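Local coordinates for B12-binding domain-containing protein (Kitasatospora setae, PDB 6WTE), which acts as a cobalamin- and [4Fe-4S]-dependent radical SAM methylase, probably methylating tryptophan by a non-radical route, at residues 192-197 with 246-251; 405-410 with 514-519. One frame throughout, in Å; residues are numbered along the deposited sequence.

In the fold
The two contacts sit on opposite sides of the chain's centre, with about 27 Å between nearest atoms, and share no helix or strand. Interaction 1 is partly buried: a long irregular loop after strand 174-175 lies against the start of helix 249-261, held by carbonyl-directed hydrogen bonds, a bridging water and an arginine stacked on a tyrosine, near the cobalamin. Interaction 2 is buried and largely apolar: strand 404-412 of the radical SAM core pairs with the short strand 514-515, with two backbone hydrogen bonds and a cluster of aliphatic and aromatic side chains. The first thus relies mainly on polar side chains reaching backbone carbonyls, the second on regular strand pairing.

Interaction 1: 192-197 with 246-251; sequences DQLSVY and QRELAS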
ATOM      1  N   ASP A 192       5.109 -17.467  -1.766  1.00 12.49           N
ATOM      2  CA  ASP A 192       5.905 -18.220  -2.735  1.00 12.46           C
ATOM      3  C   ASP A 192       7.281 -17.572  -2.797  1.00 13.95           C
ATOM      4  O   ASP A 192       7.477 -16.554  -3.465  1.00 15.25           O
ATOM      5  CB  ASP A 192       5.217 -18.236  -4.098  1.00 13.99           C
ATOM      6  CG  ASP A 192       6.030 -18.945  -5.171  1.00 20.04           C
ATOM      7  OD1 ASP A 192       7.145 -19.453  -4.898  1.00 16.13           O
ATOM      8  OD2 ASP A 192       5.533 -18.994  -6.315  1.00 20.16           O
ATOM      9  N   GLN A 193       8.241 -18.164  -2.094  1.00 12.82           N
ATOM     10  CA  GLN A 193       9.597 -17.640  -2.009  1.00 13.08           C
ATOM     11  C   GLN A 193      10.506 -18.157  -3.113  1.00 12.29           C
ATOM     12  O   GLN A 193      11.682 -17.786  -3.145  1.00 14.79           O
ATOM     13  CB  GLN A 193      10.210 -17.992  -0.656  1.00 13.75           C
ATOM     14  CG  GLN A 193       9.419 -17.505   0.538  1.00 12.90           C
ATOM     15  CD  GLN A 193       9.997 -18.010   1.840  1.00 16.13           C
ATOM     16  OE1 GLN A 193       9.464 -18.942   2.447  1.00 21.33           O
ATOM     17  NE2 GLN A 193      11.100 -17.413   2.270  1.00 14.03           N
ATOM     18  N   LEU A 194      10.000 -19.000  -4.011  1.00 13.17           N
ATOM     19  CA  LEU A 194      10.830 -19.671  -5.002  1.00 17.18           C
ATOM     20  C   LEU A 194      10.646 -19.132  -6.412  1.00 17.89           C
ATOM     21  O   LEU A 194      11.632 -18.906  -7.116  1.00 16.60           O
ATOM     22  CB  LEU A 194      10.539 -21.181  -4.995  1.00 17.34           C
ATOM     23  CG  LEU A 194      10.823 -21.923  -3.689  1.00 20.79           C
ATOM     24  CD1 LEU A 194      10.407 -23.380  -3.794  1.00 22.11           C
ATOM     25  CD2 LEU A 194      12.296 -21.812  -3.338  1.00 20.27           C
ATOM     26  N   SER A 195       9.409 -18.923  -6.850  1.00 16.48           N
ATOM     27  CA  SER A 195       9.162 -18.725  -8.271  1.00 19.45           C
ATOM     28  C   SER A 195       9.589 -17.339  -8.733  1.00 15.45           C
ATOM     29  O   SER A 195       9.606 -16.374  -7.964  1.00 16.11           O
ATOM     30  CB  SER A 195       7.681 -18.911  -8.601  1.00 18.39           C
ATOM     31  OG  SER A 195       7.165 -20.098  -8.029  1.00 19.74           O
ATOM     32  N   VAL A 196       9.926 -17.257 -10.015  1.00 16.59           N
ATOM     33  CA  VAL A 196       9.978 -15.980 -10.717  1.00 15.11           C
ATOM     34  C   VAL A 196       8.550 -15.619 -11.098  1.00 17.10           C
ATOM     35  O   VAL A 196       7.858 -16.404 -11.753  1.00 21.46           O
ATOM     36  CB  VAL A 196      10.879 -16.067 -11.957  1.00 18.52           C
ATOM     37  CG1 VAL A 196      10.794 -14.782 -12.765  1.00 18.15           C
ATOM     38  CG2 VAL A 196      12.315 -16.378 -11.558  1.00 19.23           C
ATOM     39  N   TYR A 197       8.095 -14.445 -10.680  1.00 14.37           N
ATOM     40  CA  TYR A 197       6.749 -14.012 -11.037  1.00 17.55           C
ATOM     41  C   TYR A 197       6.767 -13.544 -12.487  1.00 16.64           C
ATOM     42  O   TYR A 197       7.564 -12.675 -12.852  1.00 15.57           O
ATOM     43  CB  TYR A 197       6.262 -12.909 -10.099  1.00 14.20           C
ATOM     44  CG  TYR A 197       6.369 -13.239  -8.617  1.00 14.80           C
ATOM     45  CD1 TYR A 197       6.263 -14.551  -8.149  1.00 16.03           C
ATOM     46  CD2 TYR A 197       6.593 -12.233  -7.687  1.00 13.91           C
ATOM     47  CE1 TYR A 197       6.378 -14.840  -6.793  1.00 15.16           C
ATOM     48  CE2 TYR A 197       6.694 -12.511  -6.342  1.00 14.19           C
ATOM     49  CZ  TYR A 197       6.595 -13.812  -5.898  1.00 13.75           C
ATOM     50  OH  TYR A 197       6.710 -14.067  -4.543  1.00 13.29           O
ATOM     51  N   GLN A 246      11.426 -14.073   2.599  1.00 12.39           N
ATOM     52  CA  GLN A 246      12.400 -13.588   1.630  1.00 13.56           C
ATOM     53  C   GLN A 246      12.324 -14.410   0.353  1.00 14.02           C
ATOM     54  O   GLN A 246      12.335 -15.643   0.398  1.00 15.26           O
ATOM     55  CB  GLN A 246      13.814 -13.672   2.207  1.00 13.33           C
ATOM     56  CG  GLN A 246      14.047 -12.850   3.461  1.00 17.71           C
ATOM     57  CD  GLN A 246      15.447 -13.032   4.017  1.00 18.74           C
ATOM     58  OE1 GLN A 246      16.177 -13.935   3.608  1.00 22.90           O
ATOM     59  NE2 GLN A 246      15.827 -12.175   4.956  1.00 23.16           N
ATOM     60  N   ARG A 247      12.276 -13.729  -0.787  1.00 13.35           N
ATOM     61  CA  ARG A 247      12.315 -14.430  -2.059  1.00 11.27           C
ATOM     62  C   ARG A 247      13.742 -14.836  -2.398  1.00 12.26           C
ATOM     63  O   ARG A 247      14.712 -14.174  -2.004  1.00 11.57           O
ATOM     64  CB  ARG A 247      11.756 -13.563  -3.184  1.00 13.47           C
ATOM     65  CG  ARG A 247      10.312 -13.139  -3.017  1.00 13.71           C
ATOM     66  CD  ARG A 247       9.879 -12.322  -4.219  1.00 10.48           C
ATOM     67  NE  ARG A 247       9.948 -13.111  -5.452  1.00 13.76           N
ATOM     68  CZ  ARG A 247       9.918 -12.599  -6.678  1.00 14.91           C
ATOM     69  NH1 ARG A 247       9.816 -11.288  -6.853  1.00 13.58           N
ATOM     70  NH2 ARG A 247       9.985 -13.402  -7.734  1.00 12.36           N
ATOM     71  N   GLU A 248      13.861 -15.930  -3.144  1.00 12.65           N
ATOM     72  CA  GLU A 248      15.157 -16.351  -3.667  1.00 15.33           C
ATOM     73  C   GLU A 248      15.794 -15.222  -4.462  1.00 12.18           C
ATOM     74  O   GLU A 248      15.162 -14.635  -5.343  1.00 14.14           O
ATOM     75  CB  GLU A 248      14.989 -17.587  -4.557  1.00 13.69           C
ATOM     76  CG  GLU A 248      14.562 -18.869  -3.849  1.00 19.63           C
ATOM     77  CD  GLU A 248      15.669 -19.518  -3.024  1.00 19.92           C
ATOM     78  OE1 GLU A 248      16.403 -18.811  -2.302  1.00 17.58           O
ATOM     79  OE2 GLU A 248      15.805 -20.758  -3.104  1.00 24.00           O
ATOM     80  N   LEU A 249      17.053 -14.920  -4.143  1.00 14.52           N
ATOM     81  CA  LEU A 249      17.726 -13.789  -4.775  1.00 12.39           C
ATOM     82  C   LEU A 249      17.748 -13.942  -6.289  1.00 13.45           C
ATOM     83  O   LEU A 249      17.459 -12.989  -7.021  1.00 13.61           O
ATOM     84  CB  LEU A 249      19.147 -13.667  -4.228  1.00 15.42           C
ATOM     85  CG  LEU A 249      19.243 -13.394  -2.725  1.00 15.97           C
ATOM     86  CD1 LEU A 249      20.666 -13.643  -2.244  1.00 20.09           C
ATOM     87  CD2 LEU A 249      18.810 -11.978  -2.410  1.00 16.15           C
ATOM     88  N   ALA A 250      18.057 -15.144  -6.776  1.00 13.88           N
ATOM     89  CA  ALA A 250      18.123 -15.354  -8.218  1.00 14.89           C
ATOM     90  C   ALA A 250      16.769 -15.134  -8.882  1.00 15.53           C
ATOM     91  O   ALA A 250      16.710 -14.639 -10.014  1.00 15.17           O
ATOM     92  CB  ALA A 250      18.638 -16.758  -8.523  1.00 18.41           C
ATOM     93  N   SER A 251      15.677 -15.491  -8.198  1.00 13.04           N
ATOM     94  CA  SER A 251      14.351 -15.304  -8.780  1.00 13.00           C
ATOM     95  C   SER A 251      13.988 -13.828  -8.865  1.00 13.82           C
ATOM     96  O   SER A 251      13.428 -13.381  -9.873  1.00 12.85           O
ATOM     97  CB  SER A 251      13.299 -16.064  -7.966  1.00 14.77           C
ATOM     98  OG  SER A 251      13.559 -17.460  -7.984  1.00 17.76           O
TER
HETATM   99  O   HOH W   1       9.680 -15.921  -5.163  1.00 16.05           O
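Arg247 lays its guanidinium flat on one face of the Tyr197 ring, a cation-pi stack with planes 13° apart and CZ 3.6 Å from the ring centroid. The closest approach is off centre, Arg247 CZ to Tyr197 CE2 at 3.2 Å. A bend at chi3 (62°) in the otherwise extended arginine side chain swings the group round so that its flat side meets the ring. The guanidinium edge is also used: NH2 donates nearly in its own plane to Ser195 O at 3.0 Å, and NE donates to a water that in turn donates to Asp192 O and Ser195 O. Outside the contact, NH2 forms a salt bridge with Glu255 and NH1 bonds to Leu222 O.

Three further hydrogen bonds reach across, all to backbone carbonyls. Glu248 N, at the N-cap of helix 249-261, donates to Gln193 O (2.9 Å); the Gln193 amide returns across the gap through NE2 to Gln246 O (2.9 Å, 163° at the proton). Ser251 OG donates to Leu194 O at a short 2.6 Å. Within the loop, Asp192 OD1 takes the backbone N-H groups of Leu194 and Ser195 from the same face of its carboxylate, an Asx turn with Leu194 N, widened to an Asx motif by Ser195 N, while Tyr197 OH donates to Asp192 O in the carbonyl plane.

Apolar contact is modest. Val196 CG2 rests on Ser251 CA at 3.6 Å, and Leu194 runs alongside Glu248, CD2 to CG at 3.7 Å.

Glu130, a cobalamin-binding residue, accepts from Asp192 N, and the Tyr197 side chain lies near the cofactor. With its face stacked and all three nitrogens bonded, the arginine is likely to stay charged and fixed in rotation, tying the loop beside the cobalamin domain to the radical SAM core.

Interaction 2: 405-410 with 514-519; sequences TGFSLG and VMLPTV
Phe407 and Leu516 lie side by side and point the same way, with CD2 of the phenylalanine 3.5 Å from CD2 of the leucine. Val514 CG1 comes to the edge of the same ring, 4.3 Å from Phe407 CE2. The phenylalanine CG lies anti to its own carbonyl carbon (chi1 -58°), which places the ring beside these two side chains; Val394 and Met398 of helix 387-398 also pack on it. Farther along, Leu409 and Pro517 cross at about a right angle, Leu409 CD1 meeting Pro517 CG at 3.9 Å, and Leu502 of helix 491-503 adds to this cluster.

Beyond the side chains the backbones pair as parallel strands, Thr405 beside Val514 and Gly406 beside Met515. Met515 N donates to Thr405 O at 2.9 Å, and Met515 O receives Phe407 N, also at 2.9 Å but almost in line with the carbonyl bond. The next N-H of the ladder is missing because Pro517 has none; its CD stands 3.2 Å from Phe407 O instead, and the regular pairing stops. In place of Pro517, an alanine here, lacking CG and CD, would probably leave Leu409 CD1 without its partner and set the backbone freer to turn.

Gly406 and Ser408 bond on their other side to strand 373-380, linked through helix 387-398 in a beta-alpha-beta unit. Strand 404-412 is the last of six successive parallel strands, consistent with the partial TIM barrel of radical SAM enzymes, and strand 514-515 extends that sheet by a further parallel partner.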
ATOM      1  N   THR A 405      10.692  17.018  -0.017  1.00 11.92           N
ATOM      2  CA  THR A 405      10.252  16.782   1.353  1.00 11.61           C
ATOM      3  C   THR A 405       8.730  16.759   1.348  1.00 11.60           C
ATOM      4  O   THR A 405       8.096  17.746   0.965  1.00 12.22           O
ATOM      5  CB  THR A 405      10.791  17.862   2.290  1.00 12.30           C
ATOM      6  OG1 THR A 405      12.183  18.035   2.020  1.00 14.08           O
ATOM      7  CG2 THR A 405      10.623  17.444   3.747  1.00 11.76           C
ATOM      8  N   GLY A 406       8.153  15.645   1.776  1.00 14.34           N
ATOM      9  CA  GLY A 406       6.711  15.447   1.746  1.00 13.97           C
ATOM     10  C   GLY A 406       6.148  15.479   3.154  1.00 15.05           C
ATOM     11  O   GLY A 406       6.711  14.868   4.069  1.00 14.09           O
ATOM     12  N   PHE A 407       5.038  16.192   3.319  1.00 14.82           N
ATOM     13  CA  PHE A 407       4.371  16.319   4.607  1.00 15.84           C
ATOM     14  C   PHE A 407       2.954  15.771   4.515  1.00 16.42           C
ATOM     15  O   PHE A 407       2.227  16.057   3.559  1.00 21.25           O
ATOM     16  CB  PHE A 407       4.329  17.777   5.064  1.00 16.45           C
ATOM     17  CG  PHE A 407       5.678  18.418   5.172  1.00 14.40           C
ATOM     18  CD1 PHE A 407       6.454  18.240   6.306  1.00 16.42           C
ATOM     19  CD2 PHE A 407       6.182  19.186   4.132  1.00 19.40           C
ATOM     20  CE1 PHE A 407       7.701  18.824   6.412  1.00 18.35           C
ATOM     21  CE2 PHE A 407       7.427  19.774   4.232  1.00 18.41           C
ATOM     22  CZ  PHE A 407       8.189  19.596   5.375  1.00 17.06           C
ATOM     23  N   SER A 408       2.570  14.984   5.516  1.00 13.81           N
ATOM     24  CA  SER A 408       1.225  14.445   5.632  1.00 13.99           C
ATOM     25  C   SER A 408       0.620  14.876   6.965  1.00 14.06           C
ATOM     26  O   SER A 408       1.338  15.195   7.915  1.00 11.84           O
ATOM     27  CB  SER A 408       1.234  12.915   5.527  1.00 15.56           C
ATOM     28  OG  SER A 408       1.733  12.488   4.268  1.00 18.48           O
ATOM     29  N   LEU A 409      -0.718  14.870   7.033  1.00 13.76           N
ATOM     30  CA  LEU A 409      -1.460  15.354   8.195  1.00 14.67           C
ATOM     31  C   LEU A 409      -2.575  14.387   8.559  1.00 12.07           C
ATOM     32  O   LEU A 409      -3.405  14.042   7.709  1.00 13.60           O
ATOM     33  CB  LEU A 409      -2.080  16.732   7.935  1.00 16.91           C
ATOM     34  CG  LEU A 409      -1.228  17.981   8.118  1.00 24.70           C
ATOM     35  CD1 LEU A 409      -1.967  19.190   7.564  1.00 25.31           C
ATOM     36  CD2 LEU A 409      -0.934  18.166   9.591  1.00 22.05           C
ATOM     37  N   GLY A 410      -2.626  13.988   9.824  1.00 12.09           N
ATOM     38  CA  GLY A 410      -3.693  13.132  10.302  1.00 12.29           C
ATOM     39  C   GLY A 410      -3.454  11.667   9.976  1.00 14.26           C
ATOM     40  O   GLY A 410      -2.629  11.307   9.138  1.00 15.49           O
ATOM     41  N   VAL A 514       8.862  20.943  -2.012  1.00 13.02           N
ATOM     42  CA  VAL A 514       8.025  20.346  -0.980  1.00 12.77           C
ATOM     43  C   VAL A 514       6.731  19.840  -1.593  1.00 15.19           C
ATOM     44  O   VAL A 514       6.218  20.396  -2.571  1.00 14.71           O
ATOM     45  CB  VAL A 514       7.696  21.325   0.166  1.00 16.17           C
ATOM     46  CG1 VAL A 514       8.963  21.875   0.776  1.00 18.28           C
ATOM     47  CG2 VAL A 514       6.795  22.444  -0.319  1.00 20.00           C
ATOM     48  N   MET A 515       6.200  18.781  -0.991  1.00 13.26           N
ATOM     49  CA  MET A 515       4.870  18.266  -1.283  1.00 12.89           C
ATOM     50  C   MET A 515       4.039  18.389  -0.017  1.00 17.04           C
ATOM     51  O   MET A 515       4.362  17.768   0.997  1.00 14.75           O
ATOM     52  CB  MET A 515       4.939  16.815  -1.744  1.00 15.00           C
ATOM     53  CG  MET A 515       5.492  16.648  -3.147  1.00 14.97           C
ATOM     54  SD  MET A 515       5.340  14.929  -3.651  1.00 18.90           S
ATOM     55  CE  MET A 515       5.919  14.993  -5.343  1.00 17.76           C
ATOM     56  N   LEU A 516       2.972  19.180  -0.086  1.00 15.91           N
ATOM     57  CA  LEU A 516       2.093  19.453   1.038  1.00 15.07           C
ATOM     58  C   LEU A 516       0.694  18.947   0.732  1.00 15.20           C
ATOM     59  O   LEU A 516       0.304  18.859  -0.436  1.00 17.72           O
ATOM     60  CB  LEU A 516       2.024  20.958   1.319  1.00 17.60           C
ATOM     61  CG  LEU A 516       3.325  21.630   1.749  1.00 17.79           C
ATOM     62  CD1 LEU A 516       3.246  23.124   1.509  1.00 21.79           C
ATOM     63  CD2 LEU A 516       3.544  21.349   3.211  1.00 17.67           C
ATOM     64  N   PRO A 517      -0.085  18.609   1.752  1.00 15.00           N
ATOM     65  CA  PRO A 517      -1.486  18.271   1.508  1.00 18.79           C
ATOM     66  C   PRO A 517      -2.242  19.506   1.057  1.00 18.63           C
ATOM     67  O   PRO A 517      -1.927  20.633   1.446  1.00 20.67           O
ATOM     68  CB  PRO A 517      -1.979  17.779   2.873  1.00 16.92           C
ATOM     69  CG  PRO A 517      -1.076  18.423   3.854  1.00 21.07           C
ATOM     70  CD  PRO A 517       0.260  18.551   3.183  1.00 16.03           C
ATOM     71  N   THR A 518      -3.238  19.286   0.208  1.00 18.55           N
ATOM     72  CA  THR A 518      -4.070  20.375  -0.279  1.00 18.93           C
ATOM     73  C   THR A 518      -5.524  19.940  -0.253  1.00 19.80           C
ATOM     74  O   THR A 518      -5.836  18.751  -0.312  1.00 18.86           O
ATOM     75  CB  THR A 518      -3.706  20.785  -1.712  1.00 24.30           C
ATOM     76  OG1 THR A 518      -3.739  19.627  -2.555  1.00 19.68           O
ATOM     77  CG2 THR A 518      -2.326  21.405  -1.763  1.00 22.52           C
ATOM     78  N   VAL A 519      -6.406  20.933  -0.168  1.00 21.43           N
ATOM     79  CA  VAL A 519      -7.840  20.745  -0.353  1.00 23.53           C
ATOM     80  C   VAL A 519      -8.261  21.709  -1.453  1.00 22.50           C
ATOM     81  O   VAL A 519      -7.438  22.489  -1.947  1.00 17.41           O
ATOM     82  CB  VAL A 519      -8.627  20.983   0.949  1.00 24.85           C
ATOM     83  CG1 VAL A 519      -8.241  19.948   1.992  1.00 20.63           C
ATOM     84  CG2 VAL A 519      -8.379  22.388   1.474  1.00 23.88           C
TER